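Side-chain contacts in type III restriction-modification enzyme EcoP15I Res subunit (PDB 4ZCF), which cleaves DNA downstream of one of two inversely oriented recognition sites, as the ATP-dependent restriction subunit working together with the Mod methyltransferase: residues Ser118-Thr123 with Val148-Lys153; Pro164-Asp169 with His182-Asn187. One frame throughout, in Å; residues are numbered along the deposited sequence.

Contact 1. Residues Ser118-Thr123 with Val148-Lys153; sequences SIKAGT and VVESQK. With AMP (adenosine monophosphate), chain H; nucleotides of chain E.
Lys120 carries a single-residue bridge from helix 117-128 to the loop that follows edge strand 143-148, in the P-loop-type first half of the helicase-like domain. Its ammonium NZ gives a hydrogen bond of 2.7 Å to the backbone O of Val149. The donor lies in the carbonyl plane, at a C=O...NZ angle of 153°. CG stands anti to the backbone N (chi1 -163°), which sends the chain out from the helix, and a bend at chi3 (96°) brings NZ onto the oxygen. On the way the methylene CE crosses the CG1 methyl of Val148 at 4.1 Å. Asn187 OD1 is a second acceptor for NZ, whereas the carboxylate of Glu150 stays too far for a salt bridge and its OE1 bonds instead to Asn250 of a neighbouring subunit. With an alanine here, the carbonyl of Val149 and the amide oxygen of Asn187 would probably lose their common donor, and a gap would open beside Val148. The same helix turn borders the nucleotide: Ile119 CG2 approaches O3P of AMP at 3.4 Å, and the backbone O of Gly122 takes a weak hydrogen bond from the ribose O3'. Thr123 OG1 turns back to Ile119 O at 2.7 Å, from above the carbonyl plane, while Thr123 N reaches that oxygen from the opposite face. Two residues beyond Val149, Ser151 OG donates to OP2 of nucleotide DA7 of chain E at 2.6 Å. The contact therefore joins a nucleotide-lining helix to a DNA-binding loop through one positive charge whose acceptors Val149 O and Asn187 OD1 are both neutral amide oxygens, a charge that may also add to the attraction for the nearby DNA backbone.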
ATOM      1  N   SER C 118      19.126   2.485  14.853  1.00 45.27           N
ATOM      2  CA  SER C 118      19.968   1.282  14.809  1.00 45.40           C
ATOM      3  C   SER C 118      19.431   0.196  15.761  1.00 48.99           C
ATOM      4  O   SER C 118      19.434  -0.989  15.417  1.00 49.23           O
ATOM      5  CB  SER C 118      21.409   1.618  15.174  1.00 50.64           C
ATOM      6  OG  SER C 118      21.901   2.752  14.481  1.00 64.32           O
ATOM      7  N   ILE C 119      18.989   0.600  16.957  1.00 44.47           N
ATOM      8  CA  ILE C 119      18.375  -0.303  17.923  1.00 44.20           C
ATOM      9  C   ILE C 119      16.997  -0.718  17.351  1.00 46.04           C
ATOM     10  O   ILE C 119      16.644  -1.890  17.444  1.00 44.92           O
ATOM     11  CB  ILE C 119      18.299   0.313  19.358  1.00 47.78           C
ATOM     12  CG1 ILE C 119      19.710   0.611  19.924  1.00 47.93           C
ATOM     13  CG2 ILE C 119      17.502  -0.588  20.316  1.00 48.88           C
ATOM     14  CD1 ILE C 119      19.724   1.493  21.268  1.00 53.31           C
ATOM     15  N   LYS C 120      16.266   0.215  16.699  1.00 42.19           N
ATOM     16  CA  LYS C 120      14.976  -0.101  16.059  1.00 42.84           C
ATOM     17  C   LYS C 120      15.169  -1.134  14.960  1.00 47.14           C
ATOM     18  O   LYS C 120      14.438  -2.103  14.929  1.00 47.80           O
ATOM     19  CB  LYS C 120      14.291   1.164  15.493  1.00 46.34           C
ATOM     20  CG  LYS C 120      12.801   0.963  15.188  1.00 48.83           C
ATOM     21  CD  LYS C 120      12.094   2.273  14.883  1.00 50.41           C
ATOM     22  CE  LYS C 120      11.986   2.561  13.406  1.00 43.98           C
ATOM     23  NZ  LYS C 120      11.231   3.816  13.157  1.00 48.38           N
ATOM     24  N   ALA C 121      16.186  -0.959  14.101  1.00 44.50           N
ATOM     25  CA  ALA C 121      16.510  -1.892  13.016  1.00 44.34           C
ATOM     26  C   ALA C 121      16.964  -3.268  13.535  1.00 50.25           C
ATOM     27  O   ALA C 121      16.520  -4.288  13.004  1.00 51.32           O
ATOM     28  CB  ALA C 121      17.550  -1.286  12.086  1.00 44.69           C
ATOM     29  N   GLY C 122      17.792  -3.279  14.581  1.00 46.18           N
ATOM     30  CA  GLY C 122      18.293  -4.491  15.221  1.00 45.52           C
ATOM     31  C   GLY C 122      17.235  -5.248  16.001  1.00 48.59           C
ATOM     32  O   GLY C 122      17.211  -6.477  15.965  1.00 48.35           O
ATOM     33  N   THR C 123      16.346  -4.523  16.712  1.00 44.48           N
ATOM     34  CA  THR C 123      15.236  -5.112  17.490  1.00 43.54           C
ATOM     35  C   THR C 123      14.229  -5.778  16.538  1.00 43.52           C
ATOM     36  O   THR C 123      13.830  -6.914  16.772  1.00 41.95           O
ATOM     37  CB  THR C 123      14.591  -4.049  18.432  1.00 51.40           C
ATOM     38  OG1 THR C 123      15.592  -3.554  19.328  1.00 57.33           O
ATOM     39  CG2 THR C 123      13.424  -4.591  19.234  1.00 46.83           C
ATOM     40  N   VAL C 148       5.854  -1.889  13.073  1.00 46.61           N
ATOM     41  CA  VAL C 148       6.965  -0.965  13.200  1.00 45.31           C
ATOM     42  C   VAL C 148       6.519   0.416  12.803  1.00 49.55           C
ATOM     43  O   VAL C 148       6.078   0.592  11.676  1.00 48.49           O
ATOM     44  CB  VAL C 148       8.200  -1.458  12.392  1.00 47.31           C
ATOM     45  CG1 VAL C 148       9.435  -0.613  12.702  1.00 46.71           C
ATOM     46  CG2 VAL C 148       8.476  -2.931  12.673  1.00 46.46           C
ATOM     47  N   VAL C 149       6.619   1.395  13.738  1.00 47.84           N
ATOM     48  CA  VAL C 149       6.282   2.812  13.508  1.00 47.33           C
ATOM     49  C   VAL C 149       7.447   3.452  12.741  1.00 53.55           C
ATOM     50  O   VAL C 149       8.568   3.534  13.259  1.00 53.43           O
ATOM     51  CB  VAL C 149       5.934   3.590  14.800  1.00 50.08           C
ATOM     52  CG1 VAL C 149       5.677   5.067  14.499  1.00 49.93           C
ATOM     53  CG2 VAL C 149       4.734   2.970  15.510  1.00 49.62           C
ATOM     54  N   GLU C 150       7.175   3.867  11.489  1.00 50.60           N
ATOM     55  CA  GLU C 150       8.164   4.457  10.588  1.00 49.61           C
ATOM     56  C   GLU C 150       7.727   5.822  10.086  1.00 50.90           C
ATOM     57  O   GLU C 150       6.577   6.008   9.703  1.00 47.55           O
ATOM     58  CB  GLU C 150       8.403   3.534   9.383  1.00 51.24           C
ATOM     59  CG  GLU C 150       8.936   2.153   9.734  1.00 64.01           C
ATOM     60  CD  GLU C 150       8.568   1.090   8.720  1.00 82.50           C
ATOM     61  OE1 GLU C 150       9.479   0.617   8.003  1.00 64.42           O
ATOM     62  OE2 GLU C 150       7.371   0.725   8.647  1.00 81.45           O
ATOM     63  N   SER C 151       8.667   6.772  10.069  1.00 49.19           N
ATOM     64  CA  SER C 151       8.466   8.122   9.550  1.00 48.65           C
ATOM     65  C   SER C 151       8.230   7.989   8.032  1.00 52.79           C
ATOM     66  O   SER C 151       8.953   7.245   7.365  1.00 50.32           O
ATOM     67  CB  SER C 151       9.710   8.957   9.826  1.00 50.47           C
ATOM     68  OG  SER C 151       9.671  10.223   9.198  1.00 57.06           O
ATOM     69  N   GLN C 152       7.170   8.642   7.516  1.00 52.82           N
ATOM     70  CA  GLN C 152       6.811   8.605   6.083  1.00 53.95           C
ATOM     71  C   GLN C 152       7.506   9.765   5.327  1.00 59.19           C
ATOM     72  O   GLN C 152       7.038  10.904   5.366  1.00 59.95           O
ATOM     73  CB  GLN C 152       5.282   8.645   5.906  1.00 54.38           C
ATOM     74  N   LYS C 153       8.670   9.482   4.722  1.00 55.48           N
ATOM     75  CA  LYS C 153       9.469  10.468   3.992  1.00 86.31           C
ATOM     76  C   LYS C 153       9.521  10.164   2.496  1.00103.01           C
ATOM     77  O   LYS C 153       8.488  10.135   1.831  1.00 65.00           O
ATOM     78  CB  LYS C 153      10.874  10.518   4.565  1.00 87.15           C
TER
HETATM   79  P   AMP H1001      19.476  -3.887  21.728  1.00149.65           P
HETATM   80  O1P AMP H1001      19.921  -2.485  21.908  1.00149.75           O
HETATM   81  O2P AMP H1001      19.572  -4.456  23.095  1.00150.01           O
HETATM   82  O3P AMP H1001      18.013  -3.788  21.490  1.00150.41           O
HETATM   83  O5' AMP H1001      20.246  -4.678  20.577  1.00146.20           O
HETATM   84  C5' AMP H1001      20.928  -5.885  20.869  1.00142.34           C
HETATM   85  C4' AMP H1001      20.866  -6.849  19.727  1.00137.95           C
HETATM   86  O4' AMP H1001      21.556  -8.084  20.064  1.00136.59           O
HETATM   87  C3' AMP H1001      19.456  -7.238  19.446  1.00135.05           C
HETATM   88  O3' AMP H1001      18.926  -6.369  18.445  1.00133.05           O
HETATM   89  C2' AMP H1001      19.499  -8.651  19.027  1.00135.17           C
HETATM   90  O2' AMP H1001      19.602  -8.756  17.600  1.00135.54           O
HETATM   91  C1' AMP H1001      20.746  -9.214  19.629  1.00135.26           C
HETATM   92  N9  AMP H1001      20.523 -10.136  20.669  1.00133.99           N
HETATM   93  C8  AMP H1001      20.003  -9.800  21.833  1.00133.10           C
HETATM   94  N7  AMP H1001      19.950 -10.894  22.642  1.00131.98           N
HETATM   95  C5  AMP H1001      20.553 -11.991  21.875  1.00131.72           C
HETATM   96  C6  AMP H1001      20.844 -13.373  22.052  1.00129.99           C
HETATM   97  N6  AMP H1001      20.524 -14.033  23.267  1.00128.94           N
HETATM   98  N1  AMP H1001      21.429 -14.055  21.034  1.00129.48           N
HETATM   99  C2  AMP H1001      21.730 -13.476  19.881  1.00129.84           C
HETATM  100  N3  AMP H1001      21.487 -12.190  19.642  1.00130.84           N
HETATM  101  C4  AMP H1001      20.912 -11.399  20.578  1.00132.55           C
ATOM    102  P    DA E   7       7.436  12.759  11.209  1.00 54.65           P
ATOM    103  OP1  DA E   7       6.174  12.609  11.955  1.00 54.35           O
ATOM    104  OP2  DA E   7       7.766  11.727  10.194  1.00 55.19           O
ATOM    105  O5'  DA E   7       7.480  14.213  10.541  1.00 56.08           O
ATOM    106  C5'  DA E   7       7.341  15.385  11.354  1.00 56.70           C
ATOM    107  C4'  DA E   7       7.270  16.635  10.498  1.00 57.75           C
ATOM    108  O4'  DA E   7       8.593  17.024  10.048  1.00 56.78           O
ATOM    109  C3'  DA E   7       6.368  16.562   9.264  1.00 58.93           C
ATOM    110  O3'  DA E   7       5.476  17.691   9.282  1.00 62.23           O
ATOM    111  C2'  DA E   7       7.336  16.506   8.082  1.00 56.47           C
ATOM    112  C1'  DA E   7       8.611  17.126   8.640  1.00 54.51           C
ATOM    113  N9   DA E   7       9.876  16.564   8.193  1.00 51.04           N
ATOM    114  C8   DA E   7      10.234  15.256   7.990  1.00 50.19           C
ATOM    115  N7   DA E   7      11.496  15.089   7.638  1.00 49.20           N
ATOM    116  C5   DA E   7      11.999  16.375   7.624  1.00 48.53           C
ATOM    117  C6   DA E   7      13.261  16.909   7.300  1.00 48.91           C
ATOM    118  N6   DA E   7      14.326  16.175   6.932  1.00 48.67           N
ATOM    119  N1   DA E   7      13.407  18.257   7.407  1.00 49.54           N
ATOM    120  C2   DA E   7      12.360  19.029   7.741  1.00 49.31           C
ATOM    121  N3   DA E   7      11.137  18.629   8.086  1.00 49.46           N
ATOM    122  C4   DA E   7      11.022  17.288   7.997  1.00 49.46           C
ATOM    123  P    DT E   6      12.767   9.314  12.638  1.00 47.75           P
ATOM    124  OP1  DT E   6      11.943   8.263  13.269  1.00 48.54           O
ATOM    125  OP2  DT E   6      13.239   9.100  11.259  1.00 48.31           O
ATOM    126  O5'  DT E   6      11.949  10.666  12.601  1.00 47.48           O
ATOM    127  C5'  DT E   6      11.491  11.420  13.704  1.00 47.81           C
ATOM    128  C4'  DT E   6      10.789  12.687  13.218  1.00 47.64           C
ATOM    129  O4'  DT E   6      11.739  13.737  12.922  1.00 46.27           O
ATOM    130  C3'  DT E   6       9.950  12.509  11.961  1.00 49.01           C
ATOM    131  O3'  DT E   6       8.648  12.956  12.236  1.00 51.90           O
ATOM    132  C2'  DT E   6      10.681  13.283  10.862  1.00 47.50           C
ATOM    133  C1'  DT E   6      11.464  14.314  11.664  1.00 45.67           C
ATOM    134  N1   DT E   6      12.752  14.805  11.067  1.00 43.16           N
ATOM    135  C2   DT E   6      13.014  16.155  11.112  1.00 42.32           C
ATOM    136  O2   DT E   6      12.221  16.965  11.552  1.00 43.26           O
ATOM    137  N3   DT E   6      14.238  16.524  10.604  1.00 41.18           N
ATOM    138  C4   DT E   6      15.218  15.702  10.047  1.00 40.95           C
ATOM    139  O4   DT E   6      16.273  16.177   9.601  1.00 41.71           O
ATOM    140  C5   DT E   6      14.907  14.298  10.067  1.00 40.28           C
ATOM    141  C7   DT E   6      15.908  13.315   9.522  1.00 38.77           C
ATOM    142  C6   DT E   6      13.709  13.925  10.574  1.00 41.87           C
TER

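Contact 2. Residues Pro164-Asp169 with His182-Asn187; sequences PQAIHD and HVLVIN. With nucleotides of chain E.
Leu184 points from strand 180-186 at the face of helix 165-172 that packs on the sheet, and its two methyls meet the successive helix residues Ala166 and Ile167. Strand 180-186 is second from the edge of the seven-stranded parallel sheet, so the contact is helix-on-sheet packing of the alpha/beta, RecA-like kind found in helicase motor domains. With CG anti to the backbone N (chi1 -168°), the leucine fork is lifted off the sheet toward the helix. CD1 lies against Ala166, 4.1 Å from its CB and 4.0 Å from its backbone O, and is also close to the backbone N of Ile167. The other branch, CD2, faces Ile167 and meets its CG1 at 4.3 Å. Ala166 directs its CB at the strand, whereas Ile167 sets off along the flank of the helix and only its outer part swings nearer. The spacings are those of ordinary apolar contact, in a buried setting to which Val149 and Tyr147 also contribute against Leu184. Farther along the helix His168 ND1 donates to Asp169 OD1 at 2.9 Å, meeting the oxygen on its anti side and tilted from the imidazole plane. At the strand's own end the chain passes through Asn187, the N-cap of helix 188-191. Its CG sits between the backbone N and the carbonyl carbon (chi1 62°), which carries the amide out to the DNA, where Asn187 ND2 donates to OP1 of nucleotide DT6 of chain E at 3.1 Å, with an N-H...O angle of 162°.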
ATOM      1  N   PRO C 164      -0.675   6.954  11.224  1.00 53.94           N
ATOM      2  CA  PRO C 164       0.409   5.977  10.957  1.00 52.13           C
ATOM      3  C   PRO C 164      -0.096   4.535  10.863  1.00 55.12           C
ATOM      4  O   PRO C 164      -0.829   4.099  11.753  1.00 55.34           O
ATOM      5  CB  PRO C 164       1.399   6.199  12.105  1.00 53.71           C
ATOM      6  CG  PRO C 164       1.048   7.519  12.700  1.00 57.92           C
ATOM      7  CD  PRO C 164      -0.397   7.770  12.428  1.00 54.09           C
ATOM      8  N   GLN C 165       0.208   3.822   9.744  1.00 50.39           N
ATOM      9  CA  GLN C 165      -0.318   2.467   9.520  1.00 49.17           C
ATOM     10  C   GLN C 165      -0.052   1.446  10.592  1.00 51.86           C
ATOM     11  O   GLN C 165      -0.944   0.651  10.886  1.00 51.05           O
ATOM     12  CB  GLN C 165      -0.090   1.930   8.106  1.00 49.90           C
ATOM     13  CG  GLN C 165      -1.288   2.202   7.195  1.00 59.86           C
ATOM     14  CD  GLN C 165      -2.435   1.200   7.255  1.00 67.64           C
ATOM     15  OE1 GLN C 165      -2.258  -0.016   7.140  1.00 54.37           O
ATOM     16  NE2 GLN C 165      -3.661   1.711   7.275  1.00 64.13           N
ATOM     17  N   ALA C 166       1.157   1.492  11.197  1.00 48.22           N
ATOM     18  CA  ALA C 166       1.593   0.625  12.297  1.00 47.55           C
ATOM     19  C   ALA C 166       0.627   0.762  13.491  1.00 50.99           C
ATOM     20  O   ALA C 166       0.117  -0.255  13.964  1.00 51.01           O
ATOM     21  CB  ALA C 166       3.002   0.994  12.717  1.00 48.03           C
ATOM     22  N   ILE C 167       0.320   2.022  13.909  1.00 46.10           N
ATOM     23  CA  ILE C 167      -0.613   2.355  14.996  1.00 45.96           C
ATOM     24  C   ILE C 167      -2.057   1.872  14.704  1.00 50.07           C
ATOM     25  O   ILE C 167      -2.616   1.119  15.508  1.00 49.89           O
ATOM     26  CB  ILE C 167      -0.482   3.841  15.467  1.00 49.03           C
ATOM     27  CG1 ILE C 167       0.890   4.064  16.138  1.00 48.16           C
ATOM     28  CG2 ILE C 167      -1.630   4.235  16.447  1.00 51.09           C
ATOM     29  CD1 ILE C 167       1.557   5.301  15.780  1.00 54.23           C
ATOM     30  N   HIS C 168      -2.624   2.247  13.531  1.00 46.91           N
ATOM     31  CA  HIS C 168      -3.945   1.785  13.087  1.00 46.15           C
ATOM     32  C   HIS C 168      -4.028   0.253  13.242  1.00 48.53           C
ATOM     33  O   HIS C 168      -4.858  -0.221  14.004  1.00 49.10           O
ATOM     34  CB  HIS C 168      -4.229   2.205  11.623  1.00 47.17           C
ATOM     35  CG  HIS C 168      -5.391   1.467  11.019  1.00 51.04           C
ATOM     36  ND1 HIS C 168      -5.197   0.406  10.147  1.00 53.28           N
ATOM     37  CD2 HIS C 168      -6.717   1.586  11.266  1.00 52.41           C
ATOM     38  CE1 HIS C 168      -6.406  -0.057   9.870  1.00 52.29           C
ATOM     39  NE2 HIS C 168      -7.351   0.622  10.520  1.00 52.34           N
ATOM     40  N   ASP C 169      -3.115  -0.494  12.585  1.00 43.83           N
ATOM     41  CA  ASP C 169      -3.029  -1.961  12.612  1.00 43.17           C
ATOM     42  C   ASP C 169      -2.839  -2.577  13.992  1.00 49.51           C
ATOM     43  O   ASP C 169      -3.393  -3.639  14.245  1.00 50.92           O
ATOM     44  CB  ASP C 169      -1.893  -2.446  11.703  1.00 44.00           C
ATOM     45  CG  ASP C 169      -2.001  -2.075  10.232  1.00 46.66           C
ATOM     46  OD1 ASP C 169      -3.096  -1.632   9.803  1.00 44.83           O
ATOM     47  OD2 ASP C 169      -1.002  -2.247   9.508  1.00 52.50           O
ATOM     48  N   HIS C 182       0.703  -9.185  19.827  1.00 46.57           N
ATOM     49  CA  HIS C 182       0.865  -8.004  18.974  1.00 44.91           C
ATOM     50  C   HIS C 182       1.884  -7.034  19.576  1.00 47.94           C
ATOM     51  O   HIS C 182       1.722  -6.601  20.716  1.00 48.37           O
ATOM     52  CB  HIS C 182      -0.499  -7.327  18.715  1.00 44.92           C
ATOM     53  CG  HIS C 182      -1.546  -8.263  18.182  1.00 48.00           C
ATOM     54  ND1 HIS C 182      -1.549  -8.666  16.857  1.00 49.35           N
ATOM     55  CD2 HIS C 182      -2.587  -8.853  18.819  1.00 49.65           C
ATOM     56  CE1 HIS C 182      -2.575  -9.495  16.735  1.00 48.68           C
ATOM     57  NE2 HIS C 182      -3.237  -9.630  17.887  1.00 49.17           N
ATOM     58  N   VAL C 183       2.931  -6.692  18.821  1.00 43.56           N
ATOM     59  CA  VAL C 183       3.968  -5.799  19.339  1.00 43.70           C
ATOM     60  C   VAL C 183       4.317  -4.546  18.491  1.00 45.70           C
ATOM     61  O   VAL C 183       4.672  -4.656  17.317  1.00 46.26           O
ATOM     62  CB  VAL C 183       5.201  -6.577  19.896  1.00 48.24           C
ATOM     63  CG1 VAL C 183       5.965  -7.305  18.801  1.00 48.24           C
ATOM     64  CG2 VAL C 183       6.119  -5.663  20.683  1.00 47.95           C
ATOM     65  N   LEU C 184       4.204  -3.367  19.111  1.00 40.33           N
ATOM     66  CA  LEU C 184       4.529  -2.082  18.506  1.00 39.18           C
ATOM     67  C   LEU C 184       5.958  -1.646  18.806  1.00 42.19           C
ATOM     68  O   LEU C 184       6.276  -1.303  19.943  1.00 42.88           O
ATOM     69  CB  LEU C 184       3.538  -0.984  18.920  1.00 38.62           C
ATOM     70  CG  LEU C 184       3.631   0.313  18.105  1.00 43.99           C
ATOM     71  CD1 LEU C 184       2.948   0.174  16.765  1.00 44.71           C
ATOM     72  CD2 LEU C 184       3.022   1.472  18.852  1.00 47.39           C
ATOM     73  N   VAL C 185       6.809  -1.635  17.785  1.00 37.34           N
ATOM     74  CA  VAL C 185       8.183  -1.153  17.919  1.00 37.17           C
ATOM     75  C   VAL C 185       8.208   0.320  17.426  1.00 44.23           C
ATOM     76  O   VAL C 185       7.803   0.603  16.294  1.00 43.40           O
ATOM     77  CB  VAL C 185       9.215  -2.053  17.195  1.00 39.12           C
ATOM     78  CG1 VAL C 185      10.643  -1.685  17.595  1.00 37.84           C
ATOM     79  CG2 VAL C 185       8.938  -3.531  17.466  1.00 38.74           C
ATOM     80  N   ILE C 186       8.630   1.245  18.311  1.00 43.22           N
ATOM     81  CA  ILE C 186       8.687   2.705  18.088  1.00 42.88           C
ATOM     82  C   ILE C 186       9.958   3.314  18.715  1.00 47.13           C
ATOM     83  O   ILE C 186      10.362   2.913  19.808  1.00 46.52           O
ATOM     84  CB  ILE C 186       7.379   3.395  18.625  1.00 44.96           C
ATOM     85  CG1 ILE C 186       7.287   4.876  18.197  1.00 44.48           C
ATOM     86  CG2 ILE C 186       7.223   3.221  20.156  1.00 44.64           C
ATOM     87  CD1 ILE C 186       5.885   5.490  18.258  1.00 49.70           C
ATOM     88  N   ASN C 187      10.575   4.272  18.012  1.00 44.69           N
ATOM     89  CA  ASN C 187      11.768   4.992  18.466  1.00 44.27           C
ATOM     90  C   ASN C 187      11.371   6.324  19.118  1.00 46.93           C
ATOM     91  O   ASN C 187      10.188   6.646  19.136  1.00 47.03           O
ATOM     92  CB  ASN C 187      12.804   5.159  17.344  1.00 44.57           C
ATOM     93  CG  ASN C 187      12.330   5.963  16.163  1.00 53.61           C
ATOM     94  OD1 ASN C 187      11.313   5.644  15.528  1.00 51.58           O
ATOM     95  ND2 ASN C 187      13.069   7.019  15.841  1.00 34.98           N
TER
ATOM     96  P    DT E   6      12.767   9.314  12.638  1.00 47.75           P
ATOM     97  OP1  DT E   6      11.943   8.263  13.269  1.00 48.54           O
ATOM     98  OP2  DT E   6      13.239   9.100  11.259  1.00 48.31           O
ATOM     99  O5'  DT E   6      11.949  10.666  12.601  1.00 47.48           O
ATOM    100  C5'  DT E   6      11.491  11.420  13.704  1.00 47.81           C
ATOM    101  C4'  DT E   6      10.789  12.687  13.218  1.00 47.64           C
ATOM    102  O4'  DT E   6      11.739  13.737  12.922  1.00 46.27           O
ATOM    103  C3'  DT E   6       9.950  12.509  11.961  1.00 49.01           C
ATOM    104  O3'  DT E   6       8.648  12.956  12.236  1.00 51.90           O
ATOM    105  C2'  DT E   6      10.681  13.283  10.862  1.00 47.50           C
ATOM    106  C1'  DT E   6      11.464  14.314  11.664  1.00 45.67           C
ATOM    107  N1   DT E   6      12.752  14.805  11.067  1.00 43.16           N
ATOM    108  C2   DT E   6      13.014  16.155  11.112  1.00 42.32           C
ATOM    109  O2   DT E   6      12.221  16.965  11.552  1.00 43.26           O
ATOM    110  N3   DT E   6      14.238  16.524  10.604  1.00 41.18           N
ATOM    111  C4   DT E   6      15.218  15.702  10.047  1.00 40.95           C
ATOM    112  O4   DT E   6      16.273  16.177   9.601  1.00 41.71           O
ATOM    113  C5   DT E   6      14.907  14.298  10.067  1.00 40.28           C
ATOM    114  C7   DT E   6      15.908  13.315   9.522  1.00 38.77           C
ATOM    115  C6   DT E   6      13.709  13.925  10.574  1.00 41.87           C
TER

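The two contacts follow one another along the chain, contact 1 closing before contact 2 opens, and their centres lie about 10 Å apart within the N-terminal helicase motor. Both belong to its seven-stranded parallel sheet: strand 143-148 is an edge and strand 180-186 runs beside it. Val185 of the latter meets helix 117-128 while its neighbour Leu184 meets helix 165-172, so the helices take opposite faces of the strand. The contacts also touch directly. Val149 N probably bonds to Val185 O at 2.9 Å, continuing the strand pairing into the loop, and Val149 CG2 packs on Leu184 CD1 at 3.5 Å. One continuous patch thus links the AMP-lining helix with two phosphate-binding points on the DNA.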